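Local structure of putative uncharacterized protein (Cricetid herpesvirus 2, 4ZKQ) at residues D46-T51 and E163-F168; K54-P59 and L75-T80; L42-I47 and V89-W94; I26-D31 and A327-T332. The protein binds chemokines and is thought to act as a viral decoy receptor of a rodent gammaherpesvirus. One frame throughout, in Å; residues are numbered along the deposited sequence.

How the contacts relate
From the N terminus, the loop after strand 23-26 comes first: in contact 4, residues 26-31 meet 327-332, closing a circuit of nearly 300 residues inside which the other three contacts nest. Helix 44-51 follows and serves two contacts. In contact 3 its first part meets strand 85-94; in contact 1 its later part meets strand 161-169, the neighbour of 85-94 in the same sheet. Asp46 and Ile47 belong to both. Contact 2, between strand 54-59 and loop 75-80, is nested within both of these circuits. Together, contacts 1 and 3 seat the helix on the seven-stranded sheet, contact 2 joins that sheet to a connecting loop, and contact 4 reaches the ten-stranded sheet.

Contact 1: residues D46-T51 and E163-F168; sequences DIITQT and EALIHF
Leu165 fits its forked end between two successive isoleucines of the helix. Its CD2 meets Ile47 CG2 at 3.8 Å, while Leu165 CD1 lies 3.9 Å from Ile48 CG1, the latter two side chains alongside and pointing opposite ways. CG anti to the backbone N (chi1 169°) points the branch at the helix, and chi2 spreads the methyls over the isoleucines.

One step along the strand face, His167 makes the polar half of the contact. Its NE2-H donates to the backbone O of Thr51 at 3.0 Å. The acceptor lies almost in the imidazole plane, yet the nitrogen sits 65° out of the carbonyl plane of Thr51, above it. The bond thus requires a proton on NE2, and it occupies a carbonyl at the last turn of the helix. The hydroxyl of Thr51 turns back to bond Ile47 O at 2.8 Å, joining the backbone N of the same threonine on that acceptor from the opposite face.

Helix 44-51 lies along strand 161-169, their local axes 10.3 Å apart and inclined by 20°. The strand itself runs between 85-94 and 175-181 in the seven-stranded sheet; His167 also touches Cys177, whose disulfide partner Cys52 follows the helix.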
# COMPACT_ATOMS: atom_id res chain seq x y z
N ASP A 46 16.29 -6.02 -8.88
CA ASP A 46 17.28 -5.12 -8.30
C ASP A 46 16.59 -3.89 -7.71
O ASP A 46 17.01 -3.40 -6.67
CB ASP A 46 18.31 -4.66 -9.34
CG ASP A 46 19.33 -5.74 -9.67
OD1 ASP A 46 19.32 -6.82 -9.03
OD2 ASP A 46 20.17 -5.49 -10.55
N ILE A 47 15.56 -3.39 -8.38
CA ILE A 47 14.75 -2.32 -7.82
C ILE A 47 14.22 -2.75 -6.46
O ILE A 47 14.28 -2.00 -5.49
CB ILE A 47 13.56 -1.95 -8.73
CG1 ILE A 47 14.05 -1.38 -10.06
CG2 ILE A 47 12.64 -0.93 -8.03
CD1 ILE A 47 12.95 -1.22 -11.10
N ILE A 48 13.69 -3.97 -6.40
CA ILE A 48 13.13 -4.46 -5.15
C ILE A 48 14.22 -4.57 -4.08
O ILE A 48 14.07 -4.08 -2.95
CB ILE A 48 12.44 -5.82 -5.34
CG1 ILE A 48 11.21 -5.65 -6.24
CG2 ILE A 48 12.04 -6.42 -3.98
CD1 ILE A 48 10.65 -6.94 -6.76
N THR A 49 15.33 -5.20 -4.45
CA THR A 49 16.48 -5.34 -3.54
C THR A 49 16.92 -4.01 -2.95
O THR A 49 17.24 -3.92 -1.77
CB THR A 49 17.68 -5.97 -4.28
OG1 THR A 49 17.40 -7.35 -4.52
CG2 THR A 49 18.97 -5.86 -3.45
N GLN A 50 16.95 -2.98 -3.78
CA GLN A 50 17.52 -1.72 -3.34
C GLN A 50 16.54 -0.79 -2.61
O GLN A 50 16.97 -0.02 -1.76
CB GLN A 50 18.12 -0.98 -4.53
CG GLN A 50 19.34 -1.68 -5.12
CD GLN A 50 19.93 -0.93 -6.31
OE1 GLN A 50 19.67 0.26 -6.50
NE2 GLN A 50 20.71 -1.64 -7.12
N THR A 51 15.24 -0.84 -2.94
CA THR A 51 14.32 0.22 -2.49
C THR A 51 13.04 -0.24 -1.78
O THR A 51 12.29 0.59 -1.28
CB THR A 51 13.89 1.10 -3.70
OG1 THR A 51 13.08 0.34 -4.60
CG2 THR A 51 15.13 1.62 -4.43
N GLU A 163 4.73 -9.51 -15.71
CA GLU A 163 4.56 -9.10 -14.32
C GLU A 163 4.57 -7.59 -14.21
O GLU A 163 5.08 -6.89 -15.09
CB GLU A 163 5.66 -9.70 -13.45
CG GLU A 163 7.02 -9.09 -13.69
CD GLU A 163 8.11 -9.71 -12.84
OE1 GLU A 163 7.94 -10.85 -12.39
OE2 GLU A 163 9.14 -9.04 -12.63
N ALA A 164 4.02 -7.09 -13.11
CA ALA A 164 4.06 -5.67 -12.81
C ALA A 164 4.43 -5.43 -11.35
O ALA A 164 3.80 -5.96 -10.43
CB ALA A 164 2.73 -5.03 -13.13
N LEU A 165 5.48 -4.64 -11.18
CA LEU A 165 5.89 -4.14 -9.88
C LEU A 165 5.27 -2.79 -9.62
O LEU A 165 5.30 -1.92 -10.49
CB LEU A 165 7.42 -4.03 -9.82
CG LEU A 165 8.02 -3.28 -8.62
CD1 LEU A 165 7.82 -4.06 -7.34
CD2 LEU A 165 9.49 -2.97 -8.86
N ILE A 166 4.72 -2.61 -8.42
CA ILE A 166 4.40 -1.28 -7.93
C ILE A 166 5.23 -1.01 -6.69
O ILE A 166 5.21 -1.77 -5.73
CB ILE A 166 2.90 -1.13 -7.62
CG1 ILE A 166 2.10 -1.24 -8.93
CG2 ILE A 166 2.64 0.22 -6.95
CD1 ILE A 166 0.62 -1.33 -8.73
N HIS A 167 6.00 0.06 -6.76
CA HIS A 167 6.74 0.56 -5.63
C HIS A 167 5.99 1.78 -5.13
O HIS A 167 5.83 2.74 -5.88
CB HIS A 167 8.18 0.94 -6.02
CG HIS A 167 8.99 1.45 -4.88
ND1 HIS A 167 8.83 2.72 -4.36
CD2 HIS A 167 9.95 0.86 -4.13
CE1 HIS A 167 9.66 2.89 -3.36
NE2 HIS A 167 10.36 1.77 -3.19
N PHE A 168 5.48 1.71 -3.91
CA PHE A 168 4.80 2.85 -3.28
C PHE A 168 5.67 3.42 -2.17
O PHE A 168 5.89 2.77 -1.14
CB PHE A 168 3.44 2.43 -2.74
CG PHE A 168 2.58 3.58 -2.26
CD1 PHE A 168 1.88 4.37 -3.15
CD2 PHE A 168 2.47 3.85 -0.91
CE1 PHE A 168 1.09 5.42 -2.70
CE2 PHE A 168 1.68 4.89 -0.46
CZ PHE A 168 1.00 5.68 -1.35

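Contact 2: residues K54-P59 and L75-T80; sequences KITYGP and LSTDIT
The carboxylate of Asp78 is the flat group here, and Lys54 comes to it from above its plane: NZ reaches OD2 at 2.8 Å, 51° out of that plane, in a hydrogen-bonded salt bridge. The other oxygen, OD1, pairs with Lys215, which leaves each oxygen with a lysine of its own. The seven-stranded and four-stranded sheets are consistent with a beta-sandwich domain; here strand 54-59 of the first meets the loop that leads from strand 68-74 of the second to strand 85-94.

Lys54 is almost fully extended from CB to NZ, and this carries NZ from the strand to the loop. Its CE also approaches Asp78 OD2, at 3.2 Å. The ammonium's stronger acidic partner is Glu384, so Lys54 NZ is shared by two carboxylates, while Lys215 links Asp78 to the hydroxyl of Thr56. Lys215 and Glu384 both belong to strands of the ten-stranded sheet, and the alternating charges therefore tie strand, loop and that second sheet into one network. Such neighbours would be expected to favour the charged forms of both Asp78 and Lys54.

Beside the ion pair the two threonines meet. Thr56 carries its hydroxyl beside the backbone N (chi1 -69°), a rotamer that turns it toward Thr77 and Asp78. Thr77 OG1 lies 3.6 Å from Thr56 OG1 and 3.7 Å from Thr56 CG2.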
# COMPACT_ATOMS: atom_id res chain seq x y z
N LYS A 54 9.15 -3.89 2.09
CA LYS A 54 8.14 -4.91 2.23
C LYS A 54 7.61 -5.23 0.84
O LYS A 54 7.57 -4.35 -0.02
CB LYS A 54 7.02 -4.41 3.16
CG LYS A 54 5.67 -5.05 2.97
CD LYS A 54 4.68 -4.53 4.00
CE LYS A 54 3.26 -4.76 3.55
NZ LYS A 54 2.28 -4.53 4.65
N ILE A 55 7.21 -6.48 0.60
CA ILE A 55 6.65 -6.84 -0.69
C ILE A 55 5.48 -7.82 -0.56
O ILE A 55 5.53 -8.76 0.22
CB ILE A 55 7.73 -7.41 -1.62
CG1 ILE A 55 7.18 -7.57 -3.04
CG2 ILE A 55 8.28 -8.73 -1.07
CD1 ILE A 55 8.26 -7.76 -4.08
N THR A 56 4.43 -7.54 -1.32
CA THR A 56 3.24 -8.38 -1.38
C THR A 56 3.22 -9.06 -2.73
O THR A 56 3.48 -8.42 -3.75
CB THR A 56 1.96 -7.56 -1.17
OG1 THR A 56 1.90 -7.08 0.18
CG2 THR A 56 0.69 -8.38 -1.47
N TYR A 57 2.96 -10.37 -2.74
CA TYR A 57 2.90 -11.13 -3.98
C TYR A 57 1.45 -11.40 -4.37
O TYR A 57 0.61 -11.67 -3.51
CB TYR A 57 3.64 -12.46 -3.83
CG TYR A 57 5.04 -12.34 -3.31
CD1 TYR A 57 6.10 -12.08 -4.17
CD2 TYR A 57 5.32 -12.51 -1.96
CE1 TYR A 57 7.40 -11.97 -3.70
CE2 TYR A 57 6.61 -12.40 -1.48
CZ TYR A 57 7.65 -12.13 -2.35
OH TYR A 57 8.94 -12.03 -1.88
N GLY A 58 1.14 -11.30 -5.66
CA GLY A 58 -0.21 -11.59 -6.12
C GLY A 58 -0.28 -11.90 -7.61
O GLY A 58 0.73 -11.88 -8.30
N PRO A 59 -1.49 -12.21 -8.10
CA PRO A 59 -1.72 -12.55 -9.49
C PRO A 59 -2.04 -11.33 -10.35
O PRO A 59 -2.87 -10.51 -9.95
CB PRO A 59 -2.94 -13.48 -9.41
CG PRO A 59 -3.74 -12.90 -8.29
CD PRO A 59 -2.72 -12.33 -7.30
N LEU A 75 -2.35 0.82 -5.46
CA LEU A 75 -0.99 1.32 -5.26
C LEU A 75 -0.45 0.78 -3.94
O LEU A 75 0.76 0.59 -3.80
CB LEU A 75 -0.95 2.85 -5.31
CG LEU A 75 -1.26 3.47 -6.68
CD1 LEU A 75 -0.85 4.93 -6.71
CD2 LEU A 75 -0.60 2.74 -7.85
N SER A 76 -1.34 0.49 -2.99
CA SER A 76 -0.97 -0.26 -1.79
C SER A 76 -2.08 -1.27 -1.45
O SER A 76 -3.24 -0.87 -1.33
CB SER A 76 -0.73 0.69 -0.61
OG SER A 76 -0.43 -0.03 0.57
N THR A 77 -1.77 -2.55 -1.29
CA THR A 77 -2.82 -3.51 -0.94
C THR A 77 -3.28 -3.36 0.51
O THR A 77 -4.43 -3.65 0.84
CB THR A 77 -2.41 -4.99 -1.18
OG1 THR A 77 -1.14 -5.25 -0.56
CG2 THR A 77 -2.39 -5.29 -2.68
N ASP A 78 -2.39 -2.89 1.38
CA ASP A 78 -2.73 -2.85 2.79
C ASP A 78 -3.16 -1.47 3.27
O ASP A 78 -2.84 -0.45 2.66
CB ASP A 78 -1.55 -3.34 3.62
CG ASP A 78 -1.04 -4.69 3.15
OD1 ASP A 78 -1.84 -5.65 3.12
OD2 ASP A 78 0.15 -4.79 2.81
N ILE A 79 -3.90 -1.46 4.37
CA ILE A 79 -4.29 -0.23 5.01
C ILE A 79 -3.22 0.14 6.01
O ILE A 79 -2.91 -0.65 6.92
CB ILE A 79 -5.66 -0.36 5.71
CG1 ILE A 79 -6.76 -0.66 4.69
CG2 ILE A 79 -6.00 0.89 6.52
CD1 ILE A 79 -8.14 -0.80 5.29
N THR A 80 -2.60 1.30 5.81
CA THR A 80 -1.79 1.88 6.88
C THR A 80 -2.31 3.29 7.14
O THR A 80 -2.83 3.57 8.21
CB THR A 80 -0.29 1.92 6.56
OG1 THR A 80 0.21 0.58 6.39
CG2 THR A 80 0.48 2.58 7.71

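Contact 3: residues L42-I47 and V89-W94; sequences LPVEDI and VLVGKW
Val91 receives the helix with both of its methyls, one for each of two residues a turn apart. CG1 lies 4.1 Å from Val44 CG2, the two valines side by side with their ends turned opposite ways. Its second methyl, CG2, meets Ile47 CD1 at 4.2 Å, tip to tip. With CG1 anti to the backbone N of Val91 (chi1 -176°), it is CG1 that faces Val44 and CG2 that faces Ile47. CD1 is the branch of Ile47 that reaches strand 85-94.

This is the close part of the contact, made by buried aliphatic carbon alone, with no hydrogen bond joining the segments. Even here the methyls rest at ordinary van der Waals distance, and only 126 Å² is buried in all. Toward the surface the fit becomes looser. Lys93 leads its amine away from the helix to a salt bridge with Glu95, and Glu45 is exposed on the helix, hydrogen-bonded to Ser128 OG through OE2.

Helix 44-51 begins over strand 85-94, which is flanked in the sheet by 161-169 and 132-143. At the start of the helix Pro43 occupies the N-cap position, and its O accepts the backbone N of Ile47 at 3.1 Å. Leu135 of strand 132-143 packs on Val91, and Glu163 of strand 161-169 on Val44.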
# COMPACT_ATOMS: atom_id res chain seq x y z
N LEU A 42 17.35 -0.39 -14.07
CA LEU A 42 17.61 -1.60 -13.29
C LEU A 42 16.53 -2.64 -13.54
O LEU A 42 15.38 -2.28 -13.80
CB LEU A 42 17.67 -1.29 -11.79
CG LEU A 42 18.79 -0.40 -11.27
CD1 LEU A 42 18.58 -0.13 -9.79
CD2 LEU A 42 20.15 -1.04 -11.51
N PRO A 43 16.89 -3.93 -13.48
CA PRO A 43 15.81 -4.93 -13.54
C PRO A 43 14.92 -4.86 -12.31
O PRO A 43 15.34 -4.32 -11.28
CB PRO A 43 16.57 -6.26 -13.61
CG PRO A 43 17.90 -5.98 -13.02
CD PRO A 43 18.22 -4.55 -13.36
N VAL A 44 13.71 -5.40 -12.42
CA VAL A 44 12.73 -5.39 -11.34
C VAL A 44 13.30 -5.90 -10.02
O VAL A 44 13.08 -5.30 -8.97
CB VAL A 44 11.51 -6.25 -11.73
CG1 VAL A 44 10.61 -6.54 -10.53
CG2 VAL A 44 10.72 -5.58 -12.84
N GLU A 45 14.03 -7.01 -10.06
CA GLU A 45 14.48 -7.64 -8.82
C GLU A 45 15.52 -6.78 -8.11
O GLU A 45 15.60 -6.79 -6.88
CB GLU A 45 15.04 -9.05 -9.11
CG GLU A 45 16.23 -9.08 -10.06
CD GLU A 45 16.55 -10.48 -10.56
OE1 GLU A 45 15.75 -11.40 -10.31
OE2 GLU A 45 17.61 -10.65 -11.20
N ASP A 46 16.29 -6.02 -8.88
CA ASP A 46 17.28 -5.12 -8.30
C ASP A 46 16.59 -3.89 -7.71
O ASP A 46 17.01 -3.40 -6.67
CB ASP A 46 18.31 -4.66 -9.34
CG ASP A 46 19.33 -5.74 -9.67
OD1 ASP A 46 19.32 -6.82 -9.03
OD2 ASP A 46 20.17 -5.49 -10.55
N ILE A 47 15.56 -3.39 -8.38
CA ILE A 47 14.75 -2.32 -7.82
C ILE A 47 14.22 -2.75 -6.46
O ILE A 47 14.28 -2.00 -5.49
CB ILE A 47 13.56 -1.95 -8.73
CG1 ILE A 47 14.05 -1.38 -10.06
CG2 ILE A 47 12.64 -0.93 -8.03
CD1 ILE A 47 12.95 -1.22 -11.10
N VAL A 89 5.79 4.14 -8.31
CA VAL A 89 6.32 3.81 -9.62
C VAL A 89 5.87 2.40 -10.00
O VAL A 89 6.14 1.42 -9.29
CB VAL A 89 7.86 3.88 -9.66
CG1 VAL A 89 8.37 3.54 -11.05
CG2 VAL A 89 8.34 5.28 -9.26
N LEU A 90 5.16 2.34 -11.12
CA LEU A 90 4.79 1.10 -11.78
C LEU A 90 5.89 0.68 -12.75
O LEU A 90 6.32 1.47 -13.58
CB LEU A 90 3.46 1.28 -12.53
CG LEU A 90 3.04 0.21 -13.54
CD1 LEU A 90 2.63 -1.07 -12.83
CD2 LEU A 90 1.91 0.72 -14.44
N VAL A 91 6.37 -0.55 -12.62
CA VAL A 91 7.36 -1.09 -13.55
C VAL A 91 6.92 -2.47 -14.02
O VAL A 91 6.79 -3.39 -13.22
CB VAL A 91 8.74 -1.21 -12.91
CG1 VAL A 91 9.78 -1.69 -13.92
CG2 VAL A 91 9.15 0.10 -12.29
N GLY A 92 6.69 -2.60 -15.32
CA GLY A 92 6.18 -3.84 -15.89
C GLY A 92 7.13 -4.45 -16.88
O GLY A 92 7.89 -3.74 -17.55
N LYS A 93 7.10 -5.77 -16.97
CA LYS A 93 7.92 -6.49 -17.93
C LYS A 93 7.10 -6.78 -19.18
O LYS A 93 6.01 -7.36 -19.09
CB LYS A 93 8.46 -7.78 -17.33
CG LYS A 93 9.19 -8.63 -18.36
CD LYS A 93 10.32 -9.41 -17.74
CE LYS A 93 11.01 -10.28 -18.78
NZ LYS A 93 10.07 -11.29 -19.36
N TRP A 94 7.63 -6.38 -20.33
CA TRP A 94 6.95 -6.52 -21.61
C TRP A 94 7.66 -7.58 -22.46
O TRP A 94 8.84 -7.45 -22.75
CB TRP A 94 6.93 -5.19 -22.36
CG TRP A 94 6.21 -5.23 -23.67
CD1 TRP A 94 6.76 -5.41 -24.90
CD2 TRP A 94 4.79 -5.09 -23.87
NE1 TRP A 94 5.77 -5.38 -25.87
CE2 TRP A 94 4.56 -5.19 -25.26
CE3 TRP A 94 3.71 -4.88 -23.02
CZ2 TRP A 94 3.28 -5.10 -25.81
CZ3 TRP A 94 2.44 -4.79 -23.56
CH2 TRP A 94 2.24 -4.90 -24.95

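Contact 4: residues I26-D31 and A327-T332; sequences ILFRKD and AFVIPT
Phe28 lays one face of its ring over the pyrrolidine of Pro331. The proline CB sits 4.0 Å from the ring centroid and 29° off the ring normal, a CH-pi contact. It is displaced from the middle of the ring toward the far rim: Phe28 CE2 is 3.7 Å from Pro331 CB, and Phe28 CZ is 3.7 Å from Pro331 CG. With CG anti to the backbone N (chi1 -164°), the phenyl group is swung out from the loop so that its far end comes nearer the strand than its root does.

At CD1, close to the root of the ring, Val329 approaches obliquely, its CG1 4.1 Å from Phe28 CD1. The same methyl lies 3.9 Å from the backbone O of Leu27, so Val329 touches the loop at two successive residues. Arg341, from the short strand next to 324-330, also touches both Phe28 and Pro331.

The contact brings together distant parts of the chain. Residues 26-31 leave strand 23-26 at the margin of the seven-stranded sheet, whereas 327-330 belong to a strand of the ten-stranded sheet and follow directly on Cys326, bonded to Cys347. The loop is also tied to the residue just before strand 54-59 by a salt bridge of Arg29 with Asp53.

No hydrogen bond crosses between the segments. The contact probably rests on burial of apolar surface and dispersion, with the CH-pi contact a modest addition, and buried Val329 and Pro331 offer an apolar seat to a phenylalanine that remains exposed.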
# COMPACT_ATOMS: atom_id res chain seq x y z
N ILE A 26 8.57 -9.19 4.69
CA ILE A 26 9.29 -7.99 5.12
C ILE A 26 10.74 -8.14 4.66
O ILE A 26 11.36 -9.18 4.87
CB ILE A 26 9.26 -7.78 6.64
CG1 ILE A 26 7.83 -7.95 7.16
CG2 ILE A 26 9.84 -6.41 7.01
CD1 ILE A 26 6.82 -7.03 6.50
N LEU A 27 11.27 -7.11 4.02
CA LEU A 27 12.61 -7.19 3.45
C LEU A 27 13.59 -6.45 4.35
O LEU A 27 13.19 -5.71 5.25
CB LEU A 27 12.62 -6.62 2.03
CG LEU A 27 11.64 -7.32 1.08
CD1 LEU A 27 11.45 -6.54 -0.23
CD2 LEU A 27 12.06 -8.74 0.77
N PHE A 28 14.88 -6.65 4.09
CA PHE A 28 15.92 -5.99 4.86
C PHE A 28 16.93 -5.38 3.90
O PHE A 28 17.97 -5.96 3.63
CB PHE A 28 16.59 -7.00 5.80
CG PHE A 28 17.42 -6.38 6.91
CD1 PHE A 28 17.28 -5.04 7.26
CD2 PHE A 28 18.35 -7.14 7.59
CE1 PHE A 28 18.04 -4.49 8.27
CE2 PHE A 28 19.11 -6.60 8.60
CZ PHE A 28 18.96 -5.27 8.94
N ARG A 29 16.63 -4.20 3.36
CA ARG A 29 17.51 -3.64 2.35
C ARG A 29 18.74 -3.02 3.02
O ARG A 29 18.70 -2.58 4.17
CB ARG A 29 16.80 -2.61 1.47
CG ARG A 29 16.27 -1.40 2.17
CD ARG A 29 15.62 -0.51 1.12
NE ARG A 29 14.66 0.44 1.67
CZ ARG A 29 14.57 1.72 1.34
NH1 ARG A 29 15.41 2.28 0.46
NH2 ARG A 29 13.63 2.47 1.90
N LYS A 30 19.83 -3.03 2.27
CA LYS A 30 21.14 -2.60 2.75
C LYS A 30 21.18 -1.10 3.02
O LYS A 30 21.77 -0.65 4.00
CB LYS A 30 22.19 -3.01 1.71
CG LYS A 30 23.64 -2.83 2.10
CD LYS A 30 24.54 -3.58 1.13
CE LYS A 30 24.39 -3.09 -0.30
NZ LYS A 30 25.35 -3.74 -1.24
N ASP A 31 20.54 -0.34 2.14
CA ASP A 31 20.57 1.12 2.18
C ASP A 31 19.16 1.71 2.20
O ASP A 31 18.49 1.82 1.17
CB ASP A 31 21.34 1.66 0.98
CG ASP A 31 21.45 3.18 0.98
OD1 ASP A 31 21.05 3.83 1.97
OD2 ASP A 31 21.97 3.72 -0.01
N ALA A 327 8.74 5.34 9.71
CA ALA A 327 8.76 3.89 9.61
C ALA A 327 10.11 3.35 10.06
O ALA A 327 11.12 4.03 9.94
CB ALA A 327 8.44 3.44 8.20
N PHE A 328 10.10 2.13 10.61
CA PHE A 328 11.29 1.50 11.15
C PHE A 328 11.37 0.06 10.70
O PHE A 328 10.36 -0.64 10.71
CB PHE A 328 11.28 1.55 12.68
CG PHE A 328 11.05 2.90 13.24
CD1 PHE A 328 9.76 3.38 13.42
CD2 PHE A 328 12.12 3.71 13.58
CE1 PHE A 328 9.55 4.64 13.93
CE2 PHE A 328 11.91 4.97 14.09
CZ PHE A 328 10.62 5.43 14.27
N VAL A 329 12.56 -0.37 10.30
CA VAL A 329 12.82 -1.78 10.04
C VAL A 329 13.50 -2.38 11.26
O VAL A 329 14.48 -1.84 11.76
CB VAL A 329 13.72 -2.00 8.81
CG1 VAL A 329 13.68 -3.47 8.40
CG2 VAL A 329 13.29 -1.12 7.66
N ILE A 330 12.98 -3.51 11.74
CA ILE A 330 13.48 -4.14 12.94
C ILE A 330 13.89 -5.57 12.63
O ILE A 330 13.05 -6.47 12.63
CB ILE A 330 12.44 -4.15 14.08
CG1 ILE A 330 11.78 -2.77 14.22
CG2 ILE A 330 13.10 -4.57 15.38
CD1 ILE A 330 10.67 -2.72 15.24
N PRO A 331 15.18 -5.78 12.34
CA PRO A 331 15.62 -7.15 12.08
C PRO A 331 15.52 -8.00 13.34
O PRO A 331 15.56 -7.45 14.44
CB PRO A 331 17.07 -6.98 11.63
CG PRO A 331 17.52 -5.74 12.30
CD PRO A 331 16.31 -4.84 12.35
N THR A 332 15.36 -9.31 13.18
CA THR A 332 15.24 -10.22 14.31
C THR A 332 16.43 -11.19 14.37
O THR A 332 16.45 -12.12 15.17
CB THR A 332 13.92 -11.02 14.27
OG1 THR A 332 13.88 -11.82 13.08
CG2 THR A 332 12.71 -10.08 14.30